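Local structure of glucose-6-phosphate dehydrogenase (Trypanosoma cruzi, 5AQ1) at residues B[246-251]-B[371-376]; B[268-273]-B[363-368]; B[313-318]-B[343-348]; B[367-372]-B[485-490]. The protein catalyses the NADP-dependent oxidation of glucose 6-phosphate to 6-phosphogluconolactone, the first step of the pentose phosphate pathway, which supplies NADPH for redox balance. All blocks are in the same frame, centred on the assembly; numbering follows the deposited sequence.

Interaction 1. Residues B[246-251]-B[371-376]; sequences TFKEKI and ERLLDI. With BG6 (6-O-phosphono-beta-D-glucopyranose), chain F.
Thr246 to Lys248 and Leu373 to Asp375 pair as antiparallel strands, 175° between directions, with Thr246-Asp375 and Lys248-Leu373 the hydrogen-bonded pairs; the bond from Lys248 N to Leu373 O, 2.8 Å, is nearly straight. On the face carrying Thr246, Lys248, Leu373 and Asp375, the side chains of Thr246 and Asp375 lie alongside each other, and one water bonds both Thr246 OG1 and Asp375 OD1. The aspartate's other oxygen forms a salt bridge with Arg377, while Thr246 OG1 also bonds Arg364. Lys248 runs out extended, and its NZ meets the anti side of the Glu371 carboxylate at OE2, 3.2 Å away, closing a salt bridge. Past the strand ends, Glu249 OE2 accepts a hydrogen bond of 2.6 Å from O4 of the bound sugar phosphate, and Lys367 pairs with its OE1. A second water links Glu249 OE2 to the phosphate O1P and weakly to Arg372 NE; Arg372 NH2 comes no nearer than 3.6 Å to phosphate O3P, which meets the guanidinium at its edge, near its plane. Strand 240-248 lies between strands 373-380 and 361-366 in the mixed sheet, and helix 264-282 packs on Phe247 and Leu374.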
# COMPACT_ATOMS: atom_id res chain seq x y z
N THR B 246 19.50 -8.76 -17.98
CA THR B 246 20.00 -9.58 -19.09
C THR B 246 21.15 -8.93 -19.86
O THR B 246 21.08 -7.76 -20.23
CB THR B 246 18.86 -9.87 -20.08
OG1 THR B 246 17.81 -10.55 -19.40
CG2 THR B 246 19.35 -10.72 -21.25
N PHE B 247 22.19 -9.72 -20.10
CA PHE B 247 23.34 -9.31 -20.91
C PHE B 247 23.55 -10.37 -21.98
O PHE B 247 23.70 -11.55 -21.67
CB PHE B 247 24.58 -9.17 -20.01
CG PHE B 247 25.88 -9.06 -20.77
CD1 PHE B 247 26.58 -10.19 -21.14
CD2 PHE B 247 26.41 -7.81 -21.08
CE1 PHE B 247 27.79 -10.10 -21.82
CE2 PHE B 247 27.61 -7.71 -21.76
CZ PHE B 247 28.30 -8.85 -22.13
N LYS B 248 23.55 -9.95 -23.24
CA LYS B 248 23.85 -10.84 -24.36
C LYS B 248 24.83 -10.19 -25.32
O LYS B 248 24.80 -8.97 -25.51
CB LYS B 248 22.58 -11.17 -25.14
CG LYS B 248 21.45 -11.78 -24.33
CD LYS B 248 20.36 -12.22 -25.29
CE LYS B 248 19.07 -12.58 -24.58
NZ LYS B 248 18.00 -12.80 -25.60
N GLU B 249 25.70 -11.00 -25.91
CA GLU B 249 26.61 -10.56 -26.96
C GLU B 249 26.66 -11.62 -28.04
O GLU B 249 26.54 -12.81 -27.75
CB GLU B 249 28.01 -10.32 -26.39
CG GLU B 249 28.22 -8.94 -25.78
CD GLU B 249 29.62 -8.76 -25.21
OE1 GLU B 249 30.37 -9.74 -25.11
OE2 GLU B 249 29.97 -7.61 -24.86
N LYS B 250 26.85 -11.17 -29.28
CA LYS B 250 27.06 -12.09 -30.40
C LYS B 250 28.52 -12.53 -30.43
O LYS B 250 28.82 -13.67 -30.78
CB LYS B 250 26.68 -11.43 -31.72
CG LYS B 250 25.24 -10.96 -31.78
CD LYS B 250 24.82 -10.60 -33.20
CE LYS B 250 24.44 -11.84 -34.00
NZ LYS B 250 24.42 -11.57 -35.47
N ILE B 251 29.42 -11.62 -30.08
CA ILE B 251 30.86 -11.91 -30.09
C ILE B 251 31.21 -13.04 -29.12
O ILE B 251 30.52 -13.25 -28.12
CB ILE B 251 31.72 -10.68 -29.76
CG1 ILE B 251 31.35 -10.06 -28.41
CG2 ILE B 251 31.60 -9.64 -30.87
CD1 ILE B 251 32.43 -9.17 -27.83
N GLU B 371 21.89 -12.43 -30.10
CA GLU B 371 21.85 -10.97 -30.25
C GLU B 371 22.72 -10.25 -29.24
O GLU B 371 23.17 -10.83 -28.25
CB GLU B 371 20.40 -10.47 -30.13
CG GLU B 371 19.72 -10.75 -28.79
CD GLU B 371 18.33 -10.14 -28.67
OE1 GLU B 371 17.90 -9.41 -29.59
OE2 GLU B 371 17.66 -10.39 -27.64
N ARG B 372 22.96 -8.97 -29.51
CA ARG B 372 23.55 -8.07 -28.53
C ARG B 372 22.41 -7.39 -27.79
O ARG B 372 21.52 -6.80 -28.41
CB ARG B 372 24.42 -7.03 -29.23
CG ARG B 372 25.02 -6.00 -28.28
CD ARG B 372 26.33 -5.44 -28.82
NE ARG B 372 26.91 -4.47 -27.90
CZ ARG B 372 26.60 -3.17 -27.85
NH1 ARG B 372 25.70 -2.65 -28.68
NH2 ARG B 372 27.20 -2.39 -26.96
N LEU B 373 22.41 -7.49 -26.46
CA LEU B 373 21.35 -6.91 -25.65
C LEU B 373 21.80 -6.62 -24.23
O LEU B 373 22.53 -7.40 -23.63
CB LEU B 373 20.14 -7.84 -25.60
CG LEU B 373 18.93 -7.36 -24.79
CD1 LEU B 373 18.32 -6.11 -25.41
CD2 LEU B 373 17.88 -8.46 -24.69
N LEU B 374 21.36 -5.48 -23.72
CA LEU B 374 21.40 -5.19 -22.30
C LEU B 374 20.05 -4.60 -21.93
O LEU B 374 19.74 -3.47 -22.32
CB LEU B 374 22.52 -4.20 -21.95
CG LEU B 374 22.64 -3.79 -20.48
CD1 LEU B 374 23.03 -4.98 -19.61
CD2 LEU B 374 23.64 -2.66 -20.33
N ASP B 375 19.23 -5.36 -21.20
CA ASP B 375 17.95 -4.82 -20.74
C ASP B 375 17.59 -5.24 -19.33
O ASP B 375 18.12 -6.21 -18.78
CB ASP B 375 16.81 -5.11 -21.75
CG ASP B 375 16.32 -6.56 -21.74
OD1 ASP B 375 16.83 -7.40 -20.96
OD2 ASP B 375 15.40 -6.87 -22.53
N ILE B 376 16.69 -4.45 -18.75
CA ILE B 376 16.17 -4.67 -17.41
C ILE B 376 14.67 -4.86 -17.56
O ILE B 376 14.01 -4.07 -18.23
CB ILE B 376 16.45 -3.44 -16.52
CG1 ILE B 376 17.96 -3.18 -16.41
CG2 ILE B 376 15.85 -3.62 -15.13
CD1 ILE B 376 18.30 -1.76 -16.03
C1 BG6 F . 33.80 -5.35 -20.53
C2 BG6 F . 33.95 -6.87 -20.43
O1 BG6 F . 33.88 -4.76 -19.23
O5 BG6 F . 32.53 -5.04 -21.10
C3 BG6 F . 33.79 -7.49 -21.81
O2 BG6 F . 35.23 -7.21 -19.88
C4 BG6 F . 32.44 -7.07 -22.37
O3 BG6 F . 33.88 -8.91 -21.76
C5 BG6 F . 32.36 -5.55 -22.43
O4 BG6 F . 32.27 -7.64 -23.67
C6 BG6 F . 31.03 -5.09 -23.02
O6 BG6 F . 30.89 -3.68 -22.89
P BG6 F . 29.75 -2.90 -23.73
O1P BG6 F . 28.46 -3.61 -23.37
O2P BG6 F . 29.81 -1.49 -23.22
O3P BG6 F . 30.19 -3.08 -25.16
O HOH W 1 16.01 -8.75 -18.63
O HOH W 2 27.87 -5.73 -24.87

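Interaction 2. Residues B[268-273]-B[363-368]; sequences DVIQNH and IRAGKA. With BG6 (6-O-phosphono-beta-D-glucopyranose), chain F.
Ala365 CB touches two neighbouring side chains of helix 264-282, Val269 CG2 at 3.5 Å and Ile270 CG1 at 3.7 Å. The helix axis passes 8.6 Å from that of strand 363-366, a spacing that the small alanine and two branched residues bridge. Ile270 spreads its branches over two strand residues: CG1 and CD1 lie by Ala365, while CG2 reaches Ile363 CG2 at 3.9 Å. No hydrogen bond joins the segments here, so their direct contact is largely apolar packing.

At the substrate end the chemistry becomes polar. Asp268 holds its carboxylate anti to the backbone N (chi1 -168°), where OD1 accepts from sugar O2 at 2.6 Å and OD2 faces O3 at a separation too short to be taken literally at this resolution. Lys367 arrives from the strand side with a chain extended as far as CE and then bent at the last torsion, chi4 -86°. This turn brings NZ within 2.9 Å of both O3 and O4 of the sugar. Glu249 pairs with the same ammonium, whereas Asp268 OD2 remains 4.1 Å from NZ, beyond a salt bridge. O3 thus lies between Asp268 and Lys367.

His273 presents NE2 at its ring edge to the anomeric O1, 2.9 Å away; Asp210 bonds ND1, which would restrain rotation of the ring, and Tyr212 stacks with it. A histidine backed by an aspartate and directed at the anomeric hydroxyl is the arrangement of the glucose-6-phosphate dehydrogenase active site, consistent with this histidine being the general base.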
# COMPACT_ATOMS: atom_id res chain seq x y z
N ASP B 268 33.51 -11.45 -15.23
CA ASP B 268 33.67 -10.49 -16.33
C ASP B 268 32.57 -9.42 -16.37
O ASP B 268 32.87 -8.24 -16.55
CB ASP B 268 33.72 -11.23 -17.67
CG ASP B 268 34.17 -10.33 -18.82
OD1 ASP B 268 35.12 -9.54 -18.64
OD2 ASP B 268 33.57 -10.43 -19.91
N VAL B 269 31.31 -9.84 -16.20
CA VAL B 269 30.18 -8.90 -16.30
C VAL B 269 29.14 -8.95 -15.17
O VAL B 269 28.52 -7.93 -14.87
CB VAL B 269 29.44 -9.03 -17.65
CG1 VAL B 269 30.41 -8.88 -18.81
CG2 VAL B 269 28.71 -10.36 -17.75
N ILE B 270 28.94 -10.11 -14.55
CA ILE B 270 27.90 -10.24 -13.53
C ILE B 270 28.31 -9.59 -12.21
O ILE B 270 27.57 -8.80 -11.65
CB ILE B 270 27.50 -11.72 -13.30
CG1 ILE B 270 26.85 -12.28 -14.57
CG2 ILE B 270 26.55 -11.84 -12.11
CD1 ILE B 270 26.44 -13.73 -14.48
N GLN B 271 29.52 -9.92 -11.74
CA GLN B 271 30.04 -9.39 -10.48
C GLN B 271 30.13 -7.87 -10.44
O GLN B 271 30.08 -7.27 -9.36
CB GLN B 271 31.41 -10.01 -10.18
CG GLN B 271 32.05 -9.56 -8.88
CD GLN B 271 32.84 -8.26 -8.99
OE1 GLN B 271 33.13 -7.78 -10.09
NE2 GLN B 271 33.18 -7.69 -7.85
N ASN B 272 30.28 -7.25 -11.60
CA ASN B 272 30.45 -5.80 -11.69
C ASN B 272 29.27 -5.12 -12.39
O ASN B 272 28.45 -4.48 -11.73
CB ASN B 272 31.80 -5.44 -12.34
CG ASN B 272 32.16 -6.35 -13.50
OD1 ASN B 272 31.56 -6.28 -14.57
ND2 ASN B 272 33.16 -7.21 -13.29
N HIS B 273 29.16 -5.27 -13.70
CA HIS B 273 28.18 -4.50 -14.47
C HIS B 273 26.75 -4.74 -14.01
O HIS B 273 26.01 -3.79 -13.73
CB HIS B 273 28.28 -4.83 -15.96
CG HIS B 273 29.61 -4.53 -16.57
ND1 HIS B 273 30.27 -3.33 -16.36
CD2 HIS B 273 30.40 -5.25 -17.40
CE1 HIS B 273 31.41 -3.34 -17.03
NE2 HIS B 273 31.51 -4.49 -17.67
N ILE B 363 19.54 -12.90 -12.88
CA ILE B 363 20.67 -12.26 -13.55
C ILE B 363 21.15 -13.22 -14.62
O ILE B 363 21.50 -14.36 -14.31
CB ILE B 363 21.86 -11.99 -12.60
CG1 ILE B 363 21.39 -11.36 -11.28
CG2 ILE B 363 22.90 -11.12 -13.30
CD1 ILE B 363 21.03 -9.90 -11.37
N ARG B 364 21.17 -12.79 -15.88
CA ARG B 364 21.73 -13.62 -16.93
C ARG B 364 22.69 -12.86 -17.84
O ARG B 364 22.50 -11.67 -18.13
CB ARG B 364 20.63 -14.32 -17.74
CG ARG B 364 19.60 -13.39 -18.34
CD ARG B 364 18.53 -14.19 -19.06
NE ARG B 364 17.74 -13.34 -19.93
CZ ARG B 364 17.09 -13.74 -21.02
NH1 ARG B 364 17.13 -15.02 -21.41
NH2 ARG B 364 16.41 -12.86 -21.73
N ALA B 365 23.74 -13.56 -18.26
CA ALA B 365 24.81 -12.97 -19.04
C ALA B 365 25.46 -14.05 -19.88
O ALA B 365 25.82 -15.11 -19.36
CB ALA B 365 25.84 -12.32 -18.13
N GLY B 366 25.61 -13.80 -21.17
CA GLY B 366 26.25 -14.76 -22.06
C GLY B 366 26.89 -14.13 -23.27
O GLY B 366 26.43 -13.10 -23.76
N LYS B 367 27.97 -14.75 -23.74
CA LYS B 367 28.60 -14.40 -25.00
C LYS B 367 28.26 -15.49 -26.02
O LYS B 367 27.78 -16.57 -25.64
CB LYS B 367 30.12 -14.27 -24.83
CG LYS B 367 30.53 -13.03 -24.03
CD LYS B 367 32.04 -12.95 -23.84
CE LYS B 367 32.46 -11.73 -23.03
NZ LYS B 367 32.64 -10.51 -23.87
N ALA B 368 28.50 -15.21 -27.30
CA ALA B 368 28.16 -16.12 -28.39
C ALA B 368 26.67 -16.49 -28.40
O ALA B 368 26.31 -17.67 -28.54
CB ALA B 368 29.03 -17.37 -28.33
C1 BG6 F . 33.80 -5.35 -20.53
C2 BG6 F . 33.95 -6.87 -20.43
O1 BG6 F . 33.88 -4.76 -19.23
O5 BG6 F . 32.53 -5.04 -21.10
C3 BG6 F . 33.79 -7.49 -21.81
O2 BG6 F . 35.23 -7.21 -19.88
C4 BG6 F . 32.44 -7.07 -22.37
O3 BG6 F . 33.88 -8.91 -21.76
C5 BG6 F . 32.36 -5.55 -22.43
O4 BG6 F . 32.27 -7.64 -23.67
C6 BG6 F . 31.03 -5.09 -23.02
O6 BG6 F . 30.89 -3.68 -22.89
P BG6 F . 29.75 -2.90 -23.73
O1P BG6 F . 28.46 -3.61 -23.37
O2P BG6 F . 29.81 -1.49 -23.22
O3P BG6 F . 30.19 -3.08 -25.16

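Interaction 3. Residues B[313-318]-B[343-348]; sequences CVLGQY and TFAVLR
This is an antiparallel strand pairing with a classic beta bulge at one end, near the edge of the mixed sheet of the C-terminal domain, where strand 313-319 lies between strands 344-349 and 484-488. The short segments run 171° apart in direction. Val314 and Val346 exchange a reciprocal pair of hydrogen bonds, 2.9 Å from Val346 N to Val314 O, with both donors in the carbonyl planes. At Gly316 the regular pattern changes: its carbonyl O receives Phe344 N at 2.9 Å and, more weakly, Thr343 N, so Thr343 and Phe344 both face Gly316.

Beside the bulge, Thr343 also bonds through its side chain. Its OG1, held between the backbone N and carbonyl carbon (chi1 64°), accepts from Tyr318 N at 3.0 Å and also bonds the hydroxyl of Tyr487. Thr343 CG2 lies 3.6 Å from Tyr318 CD2, and the two side chains cross at about a right angle, with OG1 near the plane of the ring at its edge. The far end of Tyr318 is fixed by Thr253 N, which bonds its OH.

Phe344 lies beside glycine: its CB is 3.9 Å from Gly316 CA, and its ring edge faces the Leu315-Gly316 peptide. On the other face, Leu347 CD1 meets Cys313 CB at 3.7 Å and Leu315 CD1 reaches Ala345 CB. Helix 495-504 packs beside Val314, Phe344 and Val346, while helix 460-479 touches Leu315 and Leu347, giving an antiparallel beta-bulge pairing with helices on both faces of the sheet.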
# COMPACT_ATOMS: atom_id res chain seq x y z
N CYS B 313 21.64 -21.80 -10.11
CA CYS B 313 22.28 -21.28 -11.31
C CYS B 313 22.38 -22.31 -12.42
O CYS B 313 22.36 -23.52 -12.16
CB CYS B 313 23.68 -20.73 -10.99
SG CYS B 313 25.01 -21.94 -11.07
N VAL B 314 22.47 -21.83 -13.66
CA VAL B 314 22.75 -22.66 -14.82
C VAL B 314 23.92 -22.05 -15.58
O VAL B 314 23.86 -20.89 -15.98
CB VAL B 314 21.54 -22.78 -15.77
CG1 VAL B 314 21.90 -23.59 -17.00
CG2 VAL B 314 20.36 -23.41 -15.04
N LEU B 315 24.97 -22.83 -15.76
CA LEU B 315 26.19 -22.38 -16.43
C LEU B 315 26.26 -22.94 -17.84
O LEU B 315 25.72 -24.01 -18.13
CB LEU B 315 27.42 -22.83 -15.65
CG LEU B 315 28.01 -21.85 -14.63
CD1 LEU B 315 26.95 -21.03 -13.91
CD2 LEU B 315 28.86 -22.62 -13.63
N GLY B 316 26.94 -22.21 -18.72
CA GLY B 316 27.13 -22.63 -20.10
C GLY B 316 28.48 -22.25 -20.67
O GLY B 316 29.11 -21.28 -20.23
N GLN B 317 28.92 -23.03 -21.65
CA GLN B 317 30.18 -22.80 -22.36
C GLN B 317 29.92 -23.06 -23.84
O GLN B 317 29.52 -24.17 -24.21
CB GLN B 317 31.26 -23.74 -21.83
CG GLN B 317 32.65 -23.52 -22.38
CD GLN B 317 33.61 -24.63 -21.98
OE1 GLN B 317 33.54 -25.73 -22.52
NE2 GLN B 317 34.50 -24.34 -21.04
N TYR B 318 30.14 -22.06 -24.69
CA TYR B 318 29.71 -22.17 -26.09
C TYR B 318 30.56 -23.12 -26.93
O TYR B 318 31.77 -23.22 -26.74
CB TYR B 318 29.59 -20.79 -26.77
CG TYR B 318 30.88 -20.09 -27.15
CD1 TYR B 318 31.49 -20.32 -28.38
CD2 TYR B 318 31.47 -19.16 -26.29
CE1 TYR B 318 32.67 -19.68 -28.73
CE2 TYR B 318 32.64 -18.51 -26.64
CZ TYR B 318 33.23 -18.77 -27.85
OH TYR B 318 34.40 -18.12 -28.19
N THR B 343 31.01 -19.33 -20.30
CA THR B 343 30.76 -18.18 -21.16
C THR B 343 29.31 -17.70 -21.01
O THR B 343 28.94 -16.66 -21.55
CB THR B 343 31.05 -18.52 -22.64
OG1 THR B 343 30.15 -19.54 -23.10
CG2 THR B 343 32.48 -18.99 -22.81
N PHE B 344 28.50 -18.48 -20.28
CA PHE B 344 27.08 -18.19 -20.06
C PHE B 344 26.68 -18.55 -18.63
O PHE B 344 27.16 -19.55 -18.08
CB PHE B 344 26.24 -19.00 -21.06
CG PHE B 344 24.75 -18.86 -20.87
CD1 PHE B 344 24.08 -19.66 -19.95
CD2 PHE B 344 24.02 -17.95 -21.62
CE1 PHE B 344 22.71 -19.54 -19.77
CE2 PHE B 344 22.65 -17.83 -21.45
CZ PHE B 344 21.99 -18.62 -20.53
N ALA B 345 25.81 -17.75 -18.02
CA ALA B 345 25.33 -18.03 -16.68
C ALA B 345 23.98 -17.36 -16.39
O ALA B 345 23.82 -16.17 -16.66
CB ALA B 345 26.35 -17.59 -15.65
N VAL B 346 23.04 -18.13 -15.86
CA VAL B 346 21.81 -17.58 -15.28
C VAL B 346 21.86 -17.83 -13.78
O VAL B 346 22.08 -18.95 -13.35
CB VAL B 346 20.53 -18.26 -15.80
CG1 VAL B 346 19.30 -17.53 -15.28
CG2 VAL B 346 20.51 -18.30 -17.31
N LEU B 347 21.64 -16.78 -13.00
CA LEU B 347 21.61 -16.86 -11.54
C LEU B 347 20.24 -16.44 -11.03
O LEU B 347 19.62 -15.55 -11.61
CB LEU B 347 22.68 -15.93 -10.95
CG LEU B 347 24.09 -16.48 -10.73
CD1 LEU B 347 24.60 -17.25 -11.93
CD2 LEU B 347 25.03 -15.33 -10.39
N ARG B 348 19.77 -17.09 -9.97
CA ARG B 348 18.63 -16.59 -9.21
C ARG B 348 19.13 -16.10 -7.86
O ARG B 348 19.66 -16.88 -7.06
CB ARG B 348 17.55 -17.66 -9.01
CG ARG B 348 16.38 -17.18 -8.15
CD ARG B 348 15.18 -18.12 -8.19
NE ARG B 348 15.40 -19.35 -7.41
CZ ARG B 348 15.34 -20.59 -7.89
NH1 ARG B 348 15.06 -20.85 -9.17
NH2 ARG B 348 15.56 -21.61 -7.07

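Interaction 4. Residues B[367-372]-B[485-490]; sequences KALEER and LPYAAG. With BG6 (6-O-phosphono-beta-D-glucopyranose), chain F.
The turn that leads away from substrate-binding Lys367 is joined here to edge strand 484-488 of the C-terminal sheet and the loop that follows it, by two hydrogen bonds to consecutive carbonyls. Tyr487 OH donates to Lys367 O over 2.7 Å. The ring brings its edge to that oxygen, which lies in the ring plane, and the hydroxyl is somewhat tilted from the carbonyl plane. With its CG between the backbone N and carbonyl carbon (chi1 67°), Tyr487 projects from strand 484-488 toward the turn; its hydroxyl, bonded also to Thr343, has two partners.

The next carbonyl, Ala368 O, takes Gly490 N at 3.0 Å. This donor stands well above the carbonyl plane, 64° out of it, although the bond remains fairly straight at the hydrogen. Ala489 CA adds a longer CH contact to the same oxygen. Apolar atoms fill in beside these bonds: Ala368 CB meets Ala489 CB at 3.8 Å, and Leu369 CD2 reaches Tyr487 CE2 at the same separation, with the two side chains crossing at about a right angle. Glu370 CB lies 3.4 Å from Gly490 O.

Ala368 has positive backbone angles, which turn the chain sharply just after Lys367. The arrangement is consistent with a second-shell role at the glucose 6-phosphate site, since Tyr487 bonds the main chain of Lys367, a residue whose side chain grips the sugar.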
# COMPACT_ATOMS: atom_id res chain seq x y z
N LYS B 367 27.97 -14.75 -23.74
CA LYS B 367 28.60 -14.40 -25.00
C LYS B 367 28.26 -15.49 -26.02
O LYS B 367 27.78 -16.57 -25.64
CB LYS B 367 30.12 -14.27 -24.83
CG LYS B 367 30.53 -13.03 -24.03
CD LYS B 367 32.04 -12.95 -23.84
CE LYS B 367 32.46 -11.73 -23.03
NZ LYS B 367 32.64 -10.51 -23.87
N ALA B 368 28.50 -15.21 -27.30
CA ALA B 368 28.16 -16.12 -28.39
C ALA B 368 26.67 -16.49 -28.40
O ALA B 368 26.31 -17.67 -28.54
CB ALA B 368 29.03 -17.37 -28.33
N LEU B 369 25.81 -15.49 -28.26
CA LEU B 369 24.36 -15.68 -28.28
C LEU B 369 23.73 -15.11 -29.56
O LEU B 369 24.44 -14.61 -30.43
CB LEU B 369 23.74 -15.05 -27.03
CG LEU B 369 24.11 -15.70 -25.69
CD1 LEU B 369 23.53 -14.89 -24.54
CD2 LEU B 369 23.62 -17.14 -25.61
N GLU B 370 22.40 -15.19 -29.68
CA GLU B 370 21.70 -14.74 -30.89
C GLU B 370 21.69 -13.22 -31.14
O GLU B 370 21.47 -12.79 -32.27
CB GLU B 370 20.26 -15.28 -31.00
CG GLU B 370 19.57 -15.80 -29.75
CD GLU B 370 19.44 -14.78 -28.63
OE1 GLU B 370 18.50 -13.96 -28.67
OE2 GLU B 370 20.27 -14.82 -27.70
N GLU B 371 21.89 -12.43 -30.10
CA GLU B 371 21.85 -10.97 -30.25
C GLU B 371 22.72 -10.25 -29.24
O GLU B 371 23.17 -10.83 -28.25
CB GLU B 371 20.40 -10.47 -30.13
CG GLU B 371 19.72 -10.75 -28.79
CD GLU B 371 18.33 -10.14 -28.67
OE1 GLU B 371 17.90 -9.41 -29.59
OE2 GLU B 371 17.66 -10.39 -27.64
N ARG B 372 22.96 -8.97 -29.51
CA ARG B 372 23.55 -8.07 -28.53
C ARG B 372 22.41 -7.39 -27.79
O ARG B 372 21.52 -6.80 -28.41
CB ARG B 372 24.42 -7.03 -29.23
CG ARG B 372 25.02 -6.00 -28.28
CD ARG B 372 26.33 -5.44 -28.82
NE ARG B 372 26.91 -4.47 -27.90
CZ ARG B 372 26.60 -3.17 -27.85
NH1 ARG B 372 25.70 -2.65 -28.68
NH2 ARG B 372 27.20 -2.39 -26.96
N LEU B 485 27.10 -26.53 -19.17
CA LEU B 485 26.38 -27.10 -20.29
C LEU B 485 26.82 -26.49 -21.61
O LEU B 485 27.11 -25.29 -21.67
CB LEU B 485 24.88 -26.88 -20.11
CG LEU B 485 24.29 -27.58 -18.89
CD1 LEU B 485 23.00 -26.90 -18.53
CD2 LEU B 485 24.07 -29.07 -19.16
N PRO B 486 26.88 -27.31 -22.67
CA PRO B 486 27.23 -26.78 -23.98
C PRO B 486 26.05 -26.08 -24.65
O PRO B 486 24.90 -26.40 -24.38
CB PRO B 486 27.63 -28.03 -24.76
CG PRO B 486 26.79 -29.11 -24.17
CD PRO B 486 26.65 -28.76 -22.71
N TYR B 487 26.36 -25.11 -25.51
CA TYR B 487 25.38 -24.47 -26.38
C TYR B 487 26.09 -23.95 -27.63
O TYR B 487 27.22 -23.45 -27.55
CB TYR B 487 24.65 -23.34 -25.66
CG TYR B 487 25.49 -22.14 -25.28
CD1 TYR B 487 26.31 -22.16 -24.15
CD2 TYR B 487 25.46 -20.98 -26.05
CE1 TYR B 487 27.07 -21.07 -23.80
CE2 TYR B 487 26.22 -19.87 -25.70
CZ TYR B 487 27.03 -19.92 -24.58
OH TYR B 487 27.80 -18.83 -24.23
N ALA B 488 25.45 -24.08 -28.78
CA ALA B 488 26.06 -23.64 -30.03
C ALA B 488 26.12 -22.13 -30.07
O ALA B 488 25.16 -21.45 -29.68
CB ALA B 488 25.27 -24.17 -31.22
N ALA B 489 27.25 -21.59 -30.51
CA ALA B 489 27.38 -20.15 -30.70
C ALA B 489 26.28 -19.67 -31.65
O ALA B 489 25.97 -20.35 -32.63
CB ALA B 489 28.75 -19.80 -31.26
N GLY B 490 25.68 -18.53 -31.33
CA GLY B 490 24.58 -18.00 -32.12
C GLY B 490 23.21 -18.47 -31.66
O GLY B 490 22.20 -17.86 -32.02
C1 BG6 F . 33.80 -5.35 -20.53
C2 BG6 F . 33.95 -6.87 -20.43
O1 BG6 F . 33.88 -4.76 -19.23
O5 BG6 F . 32.53 -5.04 -21.10
C3 BG6 F . 33.79 -7.49 -21.81
O2 BG6 F . 35.23 -7.21 -19.88
C4 BG6 F . 32.44 -7.07 -22.37
O3 BG6 F . 33.88 -8.91 -21.76
C5 BG6 F . 32.36 -5.55 -22.43
O4 BG6 F . 32.27 -7.64 -23.67
C6 BG6 F . 31.03 -5.09 -23.02
O6 BG6 F . 30.89 -3.68 -22.89
P BG6 F . 29.75 -2.90 -23.73
O1P BG6 F . 28.46 -3.61 -23.37
O2P BG6 F . 29.81 -1.49 -23.22
O3P BG6 F . 30.19 -3.08 -25.16

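In the fold
Interactions 1 and 3 are antiparallel pairings within one mixed sheet, and interaction 2 places helix 264-282 over strand 361-366, which lies between them. Interactions 2 and 3 are buried, whereas interaction 1 is only partly so and interaction 4, though largely buried, has Gly490 exposed. Their chemistry follows position: backbone bonds dominate 1 and 3, apolar packing 2, and one side-chain and one backbone donor to loop carbonyls 4. Lys367, shared by 2 and 4, pairs with Glu249 of interaction 1 (NZ to OE1, 2.7 Å), so three contacts converge on the substrate. Interaction 3 stands apart from the sugar but meets interaction 4 through Thr343 and Tyr487.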